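Local coordinates for protein prolyl-tRNA synthetase (Giardia lamblia ATCC 50803, PDB 3IAL) that probably joins L-proline to tRNA(Pro) at the expense of ATP, and is seen here holding the prolyl-adenylate intermediate, at residues B[168-179]-B[266-275]; B[183-194]-B[237-245]. All blocks are in the same frame, centred on the assembly; numbering follows the deposited sequence.

How the contacts relate
From the N terminus, the chain first lays down strand 167-177, turns at Thr179 and runs straight into helix 180-201, so the first halves of contacts 1 and 2 follow one another. It returns through strand 235-245, where contact 2 closes against the helix, and only then through strand 263-274, which closes contact 1. The smaller loop therefore lies wholly within the larger. Strands 235-245 and 263-274 are neighbours, joined for example by the backbone bond from His242 N to Cys270 O, while Tyr190 of the helix packs on Cys175. Contact 1 thus pairs two strands of the catalytic sheet and contact 2 sets a helix on its back; both reach the prolyl-adenylate.

Contact 1 of 2, residues B[168-179]-B[266-275]; sequences IHWNEAHCCHAT and PYLTCAGIST. With PR8 (5'-O-[(R)-hydroxy{[(2S)-pyrrolidin-2-ylcarbonyl]oxy}phosphoryl]adenosine), chain H.
His177 and Thr269 meet through a hydrogen bond of 2.8 Å between NE2 and OG1, nearly straight at 171°, with the hydroxyl lying in the imidazole plane at its edge. The two side chains cross at about a right angle, and Thr269 CG2 rests 3.6 Å from His177 CD2. Tyr190 OH, from helix 180-201, is a second partner of that hydroxyl. Further along this face Ala173 CB and Ala271 CB stand 4.4 Å apart, in a buried row covered by the helix and by Tyr69.

Eight main-chain bonds, from Asn171 with Ile273 to His177 with Tyr267, zip the strands antiparallel. The two strands belong to the antiparallel sheet at the heart of the class II synthetase catalytic domain; strand 263-274, running into helix 276-285, is consistent with motif 3. The other face forms one wall of the adenylate pocket. There His174 NE2 donates to Glu172 OE2 over 2.8 Å, approaching on the anti side and 32° out of the carboxylate plane, while Ser123 and Gln147 hold OE1. Cys270 CB makes an off-centre CH-pi contact with the His174 ring, 4.1 Å from its centroid. Glu172 CB lies over one face of Trp170, toward its rim, and the ring's edge points at the prolyl carbonyl O of PR8. Gly272 brings its backbone N to 3.5 Å from PR8 CB, and Ser274 OG, turned between its own N and carbonyl carbon (chi1 77°), donates to adenine N3 over 2.9 Å.

Past His177 the packing loosens on the partly exposed side: Thr179, beyond the last bridge, meets only the Tyr267 ring, its C 3.9 Å from CD1.

Contact 2 of 2, residues B[183-194]-B[237-245]; sequences AVSQLSDYWKVI and QTAGIHNLG. With PR8 (5'-O-[(R)-hydroxy{[(2S)-pyrrolidin-2-ylcarbonyl]oxy}phosphoryl]adenosine), chain H.
His242, whose carbonyl oxygen lies beside Leu187 CD1, turns its ring the other way and donates from NE2 to O10 of PR8 over 2.8 Å; a weak second bond reaches O2P. A bond between ND1 and Ser223 OG should help fix the ring's rotation. Gln237 grips the ribose: its extended chain carries NE2 to 2.9 Å from O3', and its backbone O accepts from O2'.

Toward the helix the strand presents mainly apolar groups. Ile241 CD1 stands squarely over the five-membered ring of Trp191, 3.6 Å from its centroid and 12° off the normal, a CH-pi contact. With CG1 set anti to the carbonyl carbon (chi1 -73°), Ile241 CD1 lies 3.7 Å from Tyr190 CB, and Ile194 CG1 lies at 3.9 Å from the same methyl. The other methyl, CG2, comes 3.7 Å from Leu187 CG as the two chains slide past each other. Trp191 is steadied at NE1 by Glu224. Beyond, Asn243 OD1 accepts from Gly245 N in an Asx turn, while ND2 bonds to Tyr222 OH and lies near Ala183 CB.

An antiparallel sheet with a helix on one face and prolyl-adenylate on the other is the layout of the class II synthetase catalytic domain.

Contact 1 of 2, residues B[168-179]-B[266-275]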
loop_
_atom_site.group_PDB
_atom_site.type_symbol
_atom_site.label_atom_id
_atom_site.label_comp_id
_atom_site.label_asym_id
_atom_site.label_seq_id
_atom_site.Cartn_x
_atom_site.Cartn_y
_atom_site.Cartn_z
ATOM N N ILE B 168 -10.256 -7.458 7.858
ATOM C CA ILE B 168 -9.988 -8.075 6.580
ATOM C C ILE B 168 -9.246 -7.109 5.664
ATOM O O ILE B 168 -9.773 -6.059 5.307
ATOM C CB ILE B 168 -11.308 -8.480 5.895
ATOM C CG1 ILE B 168 -12.225 -9.235 6.867
ATOM C CG2 ILE B 168 -11.026 -9.322 4.630
ATOM C CD1 ILE B 168 -13.706 -9.097 6.514
ATOM N N HIS B 169 -8.033 -7.483 5.260
ATOM C CA HIS B 169 -7.276 -6.703 4.291
ATOM C C HIS B 169 -7.860 -7.002 2.915
ATOM O O HIS B 169 -8.105 -8.170 2.573
ATOM C CB HIS B 169 -5.791 -7.059 4.369
ATOM C CG HIS B 169 -4.898 -6.110 3.638
ATOM N ND1 HIS B 169 -4.329 -6.413 2.416
ATOM C CD2 HIS B 169 -4.481 -4.860 3.951
ATOM C CE1 HIS B 169 -3.602 -5.387 2.011
ATOM N NE2 HIS B 169 -3.676 -4.432 2.921
ATOM N N TRP B 170 -8.132 -5.958 2.138
ATOM C CA TRP B 170 -8.774 -6.154 0.844
ATOM C C TRP B 170 -8.563 -4.994 -0.110
ATOM O O TRP B 170 -7.997 -3.975 0.264
ATOM C CB TRP B 170 -10.273 -6.458 1.042
ATOM C CG TRP B 170 -11.253 -5.290 1.098
ATOM C CD1 TRP B 170 -10.986 -3.971 1.332
ATOM C CD2 TRP B 170 -12.678 -5.390 0.972
ATOM N NE1 TRP B 170 -12.150 -3.245 1.326
ATOM C CE2 TRP B 170 -13.204 -4.096 1.114
ATOM C CE3 TRP B 170 -13.558 -6.456 0.748
ATOM C CZ2 TRP B 170 -14.567 -3.832 1.020
ATOM C CZ3 TRP B 170 -14.915 -6.193 0.650
ATOM C CH2 TRP B 170 -15.403 -4.891 0.787
ATOM N N ASN B 171 -9.032 -5.169 -1.342
ATOM C CA ASN B 171 -9.190 -4.067 -2.275
ATOM C C ASN B 171 -10.628 -4.032 -2.763
ATOM O O ASN B 171 -11.206 -5.079 -3.099
ATOM C CB ASN B 171 -8.203 -4.193 -3.439
ATOM C CG ASN B 171 -8.386 -3.105 -4.503
ATOM O OD1 ASN B 171 -9.332 -3.149 -5.282
ATOM N ND2 ASN B 171 -7.456 -2.153 -4.557
ATOM N N GLU B 172 -11.204 -2.829 -2.765
ATOM C CA GLU B 172 -12.548 -2.589 -3.284
ATOM C C GLU B 172 -12.523 -1.499 -4.353
ATOM O O GLU B 172 -11.990 -0.412 -4.130
ATOM C CB GLU B 172 -13.523 -2.205 -2.160
ATOM C CG GLU B 172 -13.174 -0.945 -1.364
ATOM C CD GLU B 172 -14.113 -0.722 -0.180
ATOM O OE1 GLU B 172 -13.627 -0.451 0.945
ATOM O OE2 GLU B 172 -15.343 -0.812 -0.377
ATOM N N ALA B 173 -13.071 -1.829 -5.519
ATOM C CA ALA B 173 -13.244 -0.910 -6.633
ATOM C C ALA B 173 -14.716 -0.517 -6.714
ATOM O O ALA B 173 -15.585 -1.363 -6.505
ATOM C CB ALA B 173 -12.830 -1.590 -7.926
ATOM N N HIS B 174 -14.982 0.756 -7.022
ATOM C CA HIS B 174 -16.342 1.299 -7.152
ATOM C C HIS B 174 -16.361 2.246 -8.352
ATOM O O HIS B 174 -15.538 3.177 -8.426
ATOM C CB HIS B 174 -16.752 2.089 -5.900
ATOM C CG HIS B 174 -16.803 1.276 -4.644
ATOM N ND1 HIS B 174 -17.981 0.781 -4.121
ATOM C CD2 HIS B 174 -15.820 0.883 -3.795
ATOM C CE1 HIS B 174 -17.717 0.109 -3.012
ATOM N NE2 HIS B 174 -16.413 0.152 -2.792
ATOM N N CYS B 175 -17.277 2.007 -9.292
ATOM C CA CYS B 175 -17.370 2.828 -10.490
ATOM C C CYS B 175 -18.776 3.328 -10.714
ATOM O O CYS B 175 -19.751 2.623 -10.450
ATOM C CB CYS B 175 -16.920 2.056 -11.723
ATOM S SG CYS B 175 -15.238 1.429 -11.634
ATOM N N CYS B 176 -18.853 4.552 -11.220
ATOM C CA CYS B 176 -20.095 5.228 -11.502
ATOM C C CYS B 176 -20.194 5.412 -13.017
ATOM O O CYS B 176 -19.258 5.913 -13.651
ATOM C CB CYS B 176 -20.088 6.571 -10.785
ATOM S SG CYS B 176 -21.629 7.456 -10.788
ATOM N N HIS B 177 -21.330 5.010 -13.585
ATOM C CA HIS B 177 -21.485 4.870 -15.028
ATOM C C HIS B 177 -22.688 5.643 -15.562
ATOM O O HIS B 177 -23.729 5.713 -14.915
ATOM C CB HIS B 177 -21.667 3.393 -15.375
ATOM C CG HIS B 177 -20.633 2.494 -14.769
ATOM N ND1 HIS B 177 -19.356 2.379 -15.278
ATOM C CD2 HIS B 177 -20.697 1.649 -13.712
ATOM C CE1 HIS B 177 -18.679 1.506 -14.555
ATOM N NE2 HIS B 177 -19.470 1.042 -13.605
ATOM N N ALA B 178 -22.547 6.194 -16.760
ATOM C CA ALA B 178 -23.616 6.969 -17.371
ATOM C C ALA B 178 -24.830 6.099 -17.704
ATOM O O ALA B 178 -25.971 6.528 -17.521
ATOM C CB ALA B 178 -23.109 7.678 -18.615
ATOM N N THR B 179 -24.579 4.886 -18.197
ATOM C CA THR B 179 -25.645 4.015 -18.689
ATOM C C THR B 179 -25.525 2.577 -18.189
ATOM O O THR B 179 -24.465 2.134 -17.735
ATOM C CB THR B 179 -25.624 3.906 -20.222
ATOM O OG1 THR B 179 -24.421 3.231 -20.613
ATOM C CG2 THR B 179 -25.722 5.290 -20.911
ATOM N N PRO B 266 -27.034 7.729 -12.308
ATOM C CA PRO B 266 -26.054 6.857 -12.926
ATOM C C PRO B 266 -26.107 5.458 -12.324
ATOM O O PRO B 266 -26.670 5.252 -11.248
ATOM C CB PRO B 266 -24.722 7.536 -12.590
ATOM C CG PRO B 266 -24.971 8.234 -11.295
ATOM C CD PRO B 266 -26.445 8.552 -11.237
ATOM N N TYR B 267 -25.527 4.506 -13.040
ATOM C CA TYR B 267 -25.403 3.137 -12.569
ATOM C C TYR B 267 -24.157 3.005 -11.712
ATOM O O TYR B 267 -23.172 3.701 -11.953
ATOM C CB TYR B 267 -25.319 2.182 -13.763
ATOM C CG TYR B 267 -26.672 1.748 -14.280
ATOM C CD1 TYR B 267 -27.537 2.655 -14.881
ATOM C CD2 TYR B 267 -27.086 0.425 -14.166
ATOM C CE1 TYR B 267 -28.787 2.254 -15.358
ATOM C CE2 TYR B 267 -28.321 0.018 -14.638
ATOM C CZ TYR B 267 -29.169 0.934 -15.233
ATOM O OH TYR B 267 -30.397 0.511 -15.693
ATOM N N LEU B 268 -24.202 2.116 -10.717
ATOM C CA LEU B 268 -23.033 1.819 -9.883
ATOM C C LEU B 268 -22.598 0.349 -9.994
ATOM O O LEU B 268 -23.433 -0.557 -10.051
ATOM C CB LEU B 268 -23.318 2.170 -8.420
ATOM C CG LEU B 268 -23.533 3.655 -8.085
ATOM C CD1 LEU B 268 -24.025 3.801 -6.653
ATOM C CD2 LEU B 268 -22.279 4.506 -8.324
ATOM N N THR B 269 -21.287 0.128 -10.023
ATOM C CA THR B 269 -20.722 -1.211 -9.931
ATOM C C THR B 269 -19.609 -1.252 -8.876
ATOM O O THR B 269 -19.050 -0.213 -8.501
ATOM C CB THR B 269 -20.186 -1.713 -11.299
ATOM O OG1 THR B 269 -19.040 -0.947 -11.702
ATOM C CG2 THR B 269 -21.276 -1.611 -12.381
ATOM N N CYS B 270 -19.307 -2.449 -8.381
ATOM C CA CYS B 270 -18.153 -2.629 -7.495
ATOM C C CYS B 270 -17.568 -4.022 -7.567
ATOM O O CYS B 270 -18.209 -4.955 -8.030
ATOM C CB CYS B 270 -18.490 -2.277 -6.050
ATOM S SG CYS B 270 -19.832 -3.193 -5.322
ATOM N N ALA B 271 -16.323 -4.136 -7.129
ATOM C CA ALA B 271 -15.598 -5.394 -7.165
ATOM C C ALA B 271 -14.702 -5.479 -5.952
ATOM O O ALA B 271 -14.067 -4.495 -5.581
ATOM C CB ALA B 271 -14.776 -5.514 -8.442
ATOM N N GLY B 272 -14.650 -6.661 -5.348
ATOM C CA GLY B 272 -13.877 -6.866 -4.130
ATOM C C GLY B 272 -13.080 -8.155 -4.149
ATOM O O GLY B 272 -13.596 -9.209 -4.527
ATOM N N ILE B 273 -11.816 -8.049 -3.761
ATOM C CA ILE B 273 -10.964 -9.201 -3.456
ATOM C C ILE B 273 -10.242 -8.955 -2.128
ATOM O O ILE B 273 -9.876 -7.827 -1.803
ATOM C CB ILE B 273 -9.932 -9.514 -4.568
ATOM C CG1 ILE B 273 -9.024 -8.312 -4.855
ATOM C CG2 ILE B 273 -10.640 -9.967 -5.826
ATOM C CD1 ILE B 273 -7.699 -8.692 -5.549
ATOM N N SER B 274 -10.061 -10.020 -1.359
ATOM C CA SER B 274 -9.479 -9.930 -0.042
ATOM C C SER B 274 -8.298 -10.900 0.090
ATOM O O SER B 274 -7.799 -11.428 -0.910
ATOM C CB SER B 274 -10.550 -10.264 0.990
ATOM O OG SER B 274 -10.772 -11.667 1.040
ATOM N N THR B 275 -7.884 -11.130 1.336
ATOM C CA THR B 275 -6.851 -12.105 1.701
ATOM C C THR B 275 -7.185 -13.550 1.304
ATOM O O THR B 275 -6.300 -14.418 1.294
ATOM C CB THR B 275 -6.643 -12.103 3.221
ATOM O OG1 THR B 275 -7.894 -12.366 3.868
ATOM C CG2 THR B 275 -6.090 -10.758 3.697
HETATM C C PR8 H . -18.330 -6.618 -1.581
HETATM N N PR8 H . -18.270 -4.204 -1.512
HETATM O O PR8 H . -18.133 -6.534 -0.367
HETATM P P PR8 H . -18.235 -9.095 -1.395
HETATM N N1 PR8 H . -12.597 -12.738 5.628
HETATM C C2 PR8 H . -11.832 -12.663 4.544
HETATM N N3 PR8 H . -12.313 -12.271 3.362
HETATM C C4 PR8 H . -13.594 -11.938 3.215
HETATM C C5 PR8 H . -14.428 -12.014 4.325
HETATM C C6 PR8 H . -13.904 -12.421 5.550
HETATM N N6 PR8 H . -14.688 -12.490 6.626
HETATM N N7 PR8 H . -15.641 -11.640 3.938
HETATM C C8 PR8 H . -15.582 -11.340 2.638
HETATM N N9 PR8 H . -14.335 -11.528 2.185
HETATM C CA PR8 H . -18.411 -5.349 -2.428
HETATM C CB PR8 H . -17.221 -5.310 -3.372
HETATM C CD PR8 H . -17.249 -3.322 -2.068
HETATM C CG PR8 H . -16.265 -4.294 -2.730
HETATM C "C1'" PR8 H . -13.896 -11.296 0.771
HETATM O O10 PR8 H . -18.515 -7.773 -2.277
HETATM O O1P PR8 H . -19.292 -9.363 -0.386
HETATM C "C2'" PR8 H . -14.514 -12.315 -0.217
HETATM O "O2'" PR8 H . -13.535 -12.711 -1.189
HETATM O O2P PR8 H . -18.155 -10.295 -2.460
HETATM C "C3'" PR8 H . -15.559 -11.493 -0.936
HETATM O "O3'" PR8 H . -15.833 -12.053 -2.223
HETATM C "C4'" PR8 H . -14.748 -10.218 -1.075
HETATM O "O4'" PR8 H . -14.351 -9.988 0.295
HETATM C "C5'" PR8 H . -15.635 -9.122 -1.624
HETATM O "O5'" PR8 H . -16.756 -8.934 -0.783
HETATM O O HOH W 1 -11.243 -4.992 -6.259
#

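Contact 2 of 2, residues B[183-194]-B[237-245]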
loop_
_atom_site.group_PDB
_atom_site.type_symbol
_atom_site.label_atom_id
_atom_site.label_comp_id
_atom_site.label_asym_id
_atom_site.label_seq_id
_atom_site.Cartn_x
_atom_site.Cartn_y
_atom_site.Cartn_z
ATOM N N ALA B 183 -22.206 -0.059 -17.285
ATOM C CA ALA B 183 -22.166 -0.826 -16.044
ATOM C C ALA B 183 -21.868 -2.294 -16.342
ATOM O O ALA B 183 -20.961 -2.870 -15.756
ATOM C CB ALA B 183 -23.480 -0.692 -15.278
ATOM N N VAL B 184 -22.619 -2.875 -17.276
ATOM C CA VAL B 184 -22.388 -4.253 -17.715
ATOM C C VAL B 184 -20.978 -4.451 -18.273
ATOM O O VAL B 184 -20.319 -5.427 -17.956
ATOM C CB VAL B 184 -23.437 -4.691 -18.764
ATOM C CG1 VAL B 184 -22.994 -5.965 -19.461
ATOM C CG2 VAL B 184 -24.803 -4.866 -18.097
ATOM N N SER B 185 -20.511 -3.521 -19.097
ATOM C CA SER B 185 -19.148 -3.602 -19.640
ATOM C C SER B 185 -18.080 -3.546 -18.533
ATOM O O SER B 185 -17.029 -4.197 -18.636
ATOM C CB SER B 185 -18.906 -2.482 -20.661
ATOM O OG SER B 185 -17.536 -2.437 -21.048
ATOM N N GLN B 186 -18.343 -2.775 -17.477
ATOM C CA GLN B 186 -17.392 -2.683 -16.359
ATOM C C GLN B 186 -17.158 -4.038 -15.677
ATOM O O GLN B 186 -16.041 -4.343 -15.266
ATOM C CB GLN B 186 -17.859 -1.674 -15.312
ATOM C CG GLN B 186 -16.774 -1.291 -14.293
ATOM C CD GLN B 186 -15.593 -0.622 -14.957
ATOM O OE1 GLN B 186 -15.767 0.271 -15.777
ATOM N NE2 GLN B 186 -14.385 -1.082 -14.642
ATOM N N LEU B 187 -18.218 -4.826 -15.532
ATOM C CA LEU B 187 -18.100 -6.159 -14.937
ATOM C C LEU B 187 -17.081 -7.030 -15.673
ATOM O O LEU B 187 -16.284 -7.718 -15.033
ATOM C CB LEU B 187 -19.459 -6.853 -14.855
ATOM C CG LEU B 187 -20.266 -6.641 -13.565
ATOM C CD1 LEU B 187 -20.323 -5.189 -13.111
ATOM C CD2 LEU B 187 -21.672 -7.200 -13.742
ATOM N N SER B 188 -17.086 -6.984 -17.003
ATOM C CA SER B 188 -16.086 -7.698 -17.800
ATOM C C SER B 188 -14.677 -7.188 -17.511
ATOM O O SER B 188 -13.742 -7.983 -17.427
ATOM C CB SER B 188 -16.361 -7.554 -19.300
ATOM O OG SER B 188 -17.644 -8.047 -19.623
ATOM N N ASP B 189 -14.518 -5.870 -17.372
ATOM C CA ASP B 189 -13.209 -5.296 -17.015
ATOM C C ASP B 189 -12.727 -5.828 -15.670
ATOM O O ASP B 189 -11.554 -6.155 -15.519
ATOM C CB ASP B 189 -13.247 -3.759 -16.987
ATOM C CG ASP B 189 -13.230 -3.149 -18.375
ATOM O OD1 ASP B 189 -13.106 -3.905 -19.364
ATOM O OD2 ASP B 189 -13.329 -1.908 -18.479
ATOM N N TYR B 190 -13.633 -5.915 -14.700
ATOM C CA TYR B 190 -13.292 -6.471 -13.393
ATOM C C TYR B 190 -12.854 -7.932 -13.556
ATOM O O TYR B 190 -11.836 -8.335 -13.006
ATOM C CB TYR B 190 -14.480 -6.423 -12.423
ATOM C CG TYR B 190 -14.978 -5.058 -11.966
ATOM C CD1 TYR B 190 -14.115 -4.011 -11.663
ATOM C CD2 TYR B 190 -16.336 -4.850 -11.764
ATOM C CE1 TYR B 190 -14.611 -2.779 -11.209
ATOM C CE2 TYR B 190 -16.826 -3.646 -11.317
ATOM C CZ TYR B 190 -15.973 -2.614 -11.038
ATOM O OH TYR B 190 -16.523 -1.428 -10.586
ATOM N N TRP B 191 -13.622 -8.717 -14.317
ATOM C CA TRP B 191 -13.279 -10.123 -14.560
ATOM C C TRP B 191 -11.942 -10.305 -15.265
ATOM O O TRP B 191 -11.218 -11.264 -14.965
ATOM C CB TRP B 191 -14.398 -10.856 -15.315
ATOM C CG TRP B 191 -15.493 -11.280 -14.390
ATOM C CD1 TRP B 191 -16.753 -10.776 -14.321
ATOM C CD2 TRP B 191 -15.399 -12.269 -13.365
ATOM N NE1 TRP B 191 -17.459 -11.396 -13.322
ATOM C CE2 TRP B 191 -16.650 -12.321 -12.719
ATOM C CE3 TRP B 191 -14.372 -13.117 -12.925
ATOM C CZ2 TRP B 191 -16.910 -13.189 -11.663
ATOM C CZ3 TRP B 191 -14.625 -13.978 -11.877
ATOM C CH2 TRP B 191 -15.890 -14.009 -11.255
ATOM N N LYS B 192 -11.597 -9.403 -16.182
ATOM C CA LYS B 192 -10.262 -9.436 -16.792
ATOM C C LYS B 192 -9.151 -9.373 -15.739
ATOM O O LYS B 192 -8.156 -10.085 -15.830
ATOM C CB LYS B 192 -10.065 -8.308 -17.804
ATOM C CG LYS B 192 -10.241 -8.718 -19.261
ATOM C CD LYS B 192 -11.696 -8.823 -19.657
ATOM C CE LYS B 192 -11.863 -8.782 -21.169
ATOM N NZ LYS B 192 -11.552 -7.423 -21.691
ATOM N N VAL B 193 -9.327 -8.522 -14.737
ATOM C CA VAL B 193 -8.312 -8.359 -13.702
ATOM C C VAL B 193 -8.235 -9.578 -12.784
ATOM O O VAL B 193 -7.147 -9.993 -12.405
ATOM C CB VAL B 193 -8.536 -7.070 -12.891
ATOM C CG1 VAL B 193 -7.532 -6.964 -11.755
ATOM C CG2 VAL B 193 -8.419 -5.865 -13.818
ATOM N N ILE B 194 -9.387 -10.150 -12.447
ATOM C CA ILE B 194 -9.435 -11.383 -11.675
ATOM C C ILE B 194 -8.696 -12.531 -12.386
ATOM O O ILE B 194 -7.909 -13.239 -11.752
ATOM C CB ILE B 194 -10.901 -11.797 -11.346
ATOM C CG1 ILE B 194 -11.578 -10.749 -10.456
ATOM C CG2 ILE B 194 -10.957 -13.169 -10.663
ATOM C CD1 ILE B 194 -10.736 -10.260 -9.307
ATOM N N GLN B 237 -15.657 -18.212 -1.601
ATOM C CA GLN B 237 -15.953 -17.060 -2.455
ATOM C C GLN B 237 -14.780 -16.104 -2.372
ATOM O O GLN B 237 -14.515 -15.518 -1.322
ATOM C CB GLN B 237 -17.243 -16.336 -2.058
ATOM C CG GLN B 237 -17.572 -15.164 -2.977
ATOM C CD GLN B 237 -18.752 -14.340 -2.514
ATOM O OE1 GLN B 237 -19.792 -14.878 -2.148
ATOM N NE2 GLN B 237 -18.600 -13.022 -2.542
ATOM N N THR B 238 -14.100 -15.936 -3.495
ATOM C CA THR B 238 -12.788 -15.291 -3.546
ATOM C C THR B 238 -12.789 -14.026 -4.408
ATOM O O THR B 238 -11.833 -13.257 -4.394
ATOM C CB THR B 238 -11.762 -16.326 -4.054
ATOM O OG1 THR B 238 -11.785 -17.455 -3.168
ATOM C CG2 THR B 238 -10.340 -15.765 -4.126
ATOM N N ALA B 239 -13.865 -13.810 -5.157
ATOM C CA ALA B 239 -14.120 -12.516 -5.776
ATOM C C ALA B 239 -15.606 -12.240 -5.691
ATOM O O ALA B 239 -16.413 -13.157 -5.803
ATOM C CB ALA B 239 -13.667 -12.504 -7.221
ATOM N N GLY B 240 -15.953 -10.977 -5.479
ATOM C CA GLY B 240 -17.335 -10.525 -5.551
ATOM C C GLY B 240 -17.417 -9.331 -6.469
ATOM O O GLY B 240 -16.760 -8.315 -6.229
ATOM N N ILE B 241 -18.210 -9.461 -7.526
ATOM C CA ILE B 241 -18.306 -8.449 -8.572
ATOM C C ILE B 241 -19.792 -8.132 -8.797
ATOM O O ILE B 241 -20.560 -9.002 -9.204
ATOM C CB ILE B 241 -17.610 -8.965 -9.863
ATOM C CG1 ILE B 241 -16.093 -8.940 -9.672
ATOM C CG2 ILE B 241 -18.002 -8.149 -11.084
ATOM C CD1 ILE B 241 -15.294 -9.634 -10.769
ATOM N N HIS B 242 -20.189 -6.890 -8.531
ATOM C CA HIS B 242 -21.609 -6.542 -8.403
ATOM C C HIS B 242 -22.082 -5.393 -9.281
ATOM O O HIS B 242 -21.395 -4.387 -9.442
ATOM C CB HIS B 242 -21.904 -6.203 -6.946
ATOM C CG HIS B 242 -21.304 -7.175 -5.982
ATOM N ND1 HIS B 242 -21.898 -8.378 -5.679
ATOM C CD2 HIS B 242 -20.143 -7.145 -5.288
ATOM C CE1 HIS B 242 -21.137 -9.041 -4.830
ATOM N NE2 HIS B 242 -20.065 -8.316 -4.575
ATOM N N ASN B 243 -23.280 -5.559 -9.834
ATOM C CA ASN B 243 -23.989 -4.493 -10.528
ATOM C C ASN B 243 -25.047 -3.991 -9.555
ATOM O O ASN B 243 -25.998 -4.702 -9.245
ATOM C CB ASN B 243 -24.625 -5.017 -11.824
ATOM C CG ASN B 243 -25.145 -3.892 -12.725
ATOM O OD1 ASN B 243 -25.566 -2.840 -12.247
ATOM N ND2 ASN B 243 -25.117 -4.120 -14.034
ATOM N N LEU B 244 -24.850 -2.780 -9.044
ATOM C CA LEU B 244 -25.722 -2.216 -8.018
ATOM C C LEU B 244 -26.917 -1.459 -8.609
ATOM O O LEU B 244 -27.786 -0.981 -7.869
ATOM C CB LEU B 244 -24.909 -1.296 -7.107
ATOM C CG LEU B 244 -23.718 -1.965 -6.416
ATOM C CD1 LEU B 244 -23.039 -0.966 -5.485
ATOM C CD2 LEU B 244 -24.166 -3.207 -5.639
ATOM N N GLY B 245 -26.964 -1.367 -9.937
ATOM C CA GLY B 245 -28.034 -0.669 -10.628
ATOM C C GLY B 245 -28.050 0.807 -10.288
ATOM O O GLY B 245 -26.998 1.448 -10.185
HETATM C C PR8 H . -18.330 -6.618 -1.581
HETATM N N PR8 H . -18.270 -4.204 -1.512
HETATM O O PR8 H . -18.133 -6.534 -0.367
HETATM P P PR8 H . -18.235 -9.095 -1.395
HETATM N N1 PR8 H . -12.597 -12.738 5.628
HETATM C C2 PR8 H . -11.832 -12.663 4.544
HETATM N N3 PR8 H . -12.313 -12.271 3.362
HETATM C C4 PR8 H . -13.594 -11.938 3.215
HETATM C C5 PR8 H . -14.428 -12.014 4.325
HETATM C C6 PR8 H . -13.904 -12.421 5.550
HETATM N N6 PR8 H . -14.688 -12.490 6.626
HETATM N N7 PR8 H . -15.641 -11.640 3.938
HETATM C C8 PR8 H . -15.582 -11.340 2.638
HETATM N N9 PR8 H . -14.335 -11.528 2.185
HETATM C CA PR8 H . -18.411 -5.349 -2.428
HETATM C CB PR8 H . -17.221 -5.310 -3.372
HETATM C CD PR8 H . -17.249 -3.322 -2.068
HETATM C CG PR8 H . -16.265 -4.294 -2.730
HETATM C "C1'" PR8 H . -13.896 -11.296 0.771
HETATM O O10 PR8 H . -18.515 -7.773 -2.277
HETATM O O1P PR8 H . -19.292 -9.363 -0.386
HETATM C "C2'" PR8 H . -14.514 -12.315 -0.217
HETATM O "O2'" PR8 H . -13.535 -12.711 -1.189
HETATM O O2P PR8 H . -18.155 -10.295 -2.460
HETATM C "C3'" PR8 H . -15.559 -11.493 -0.936
HETATM O "O3'" PR8 H . -15.833 -12.053 -2.223
HETATM C "C4'" PR8 H . -14.748 -10.218 -1.075
HETATM O "O4'" PR8 H . -14.351 -9.988 0.295
HETATM C "C5'" PR8 H . -15.635 -9.122 -1.624
HETATM O "O5'" PR8 H . -16.756 -8.934 -0.783
#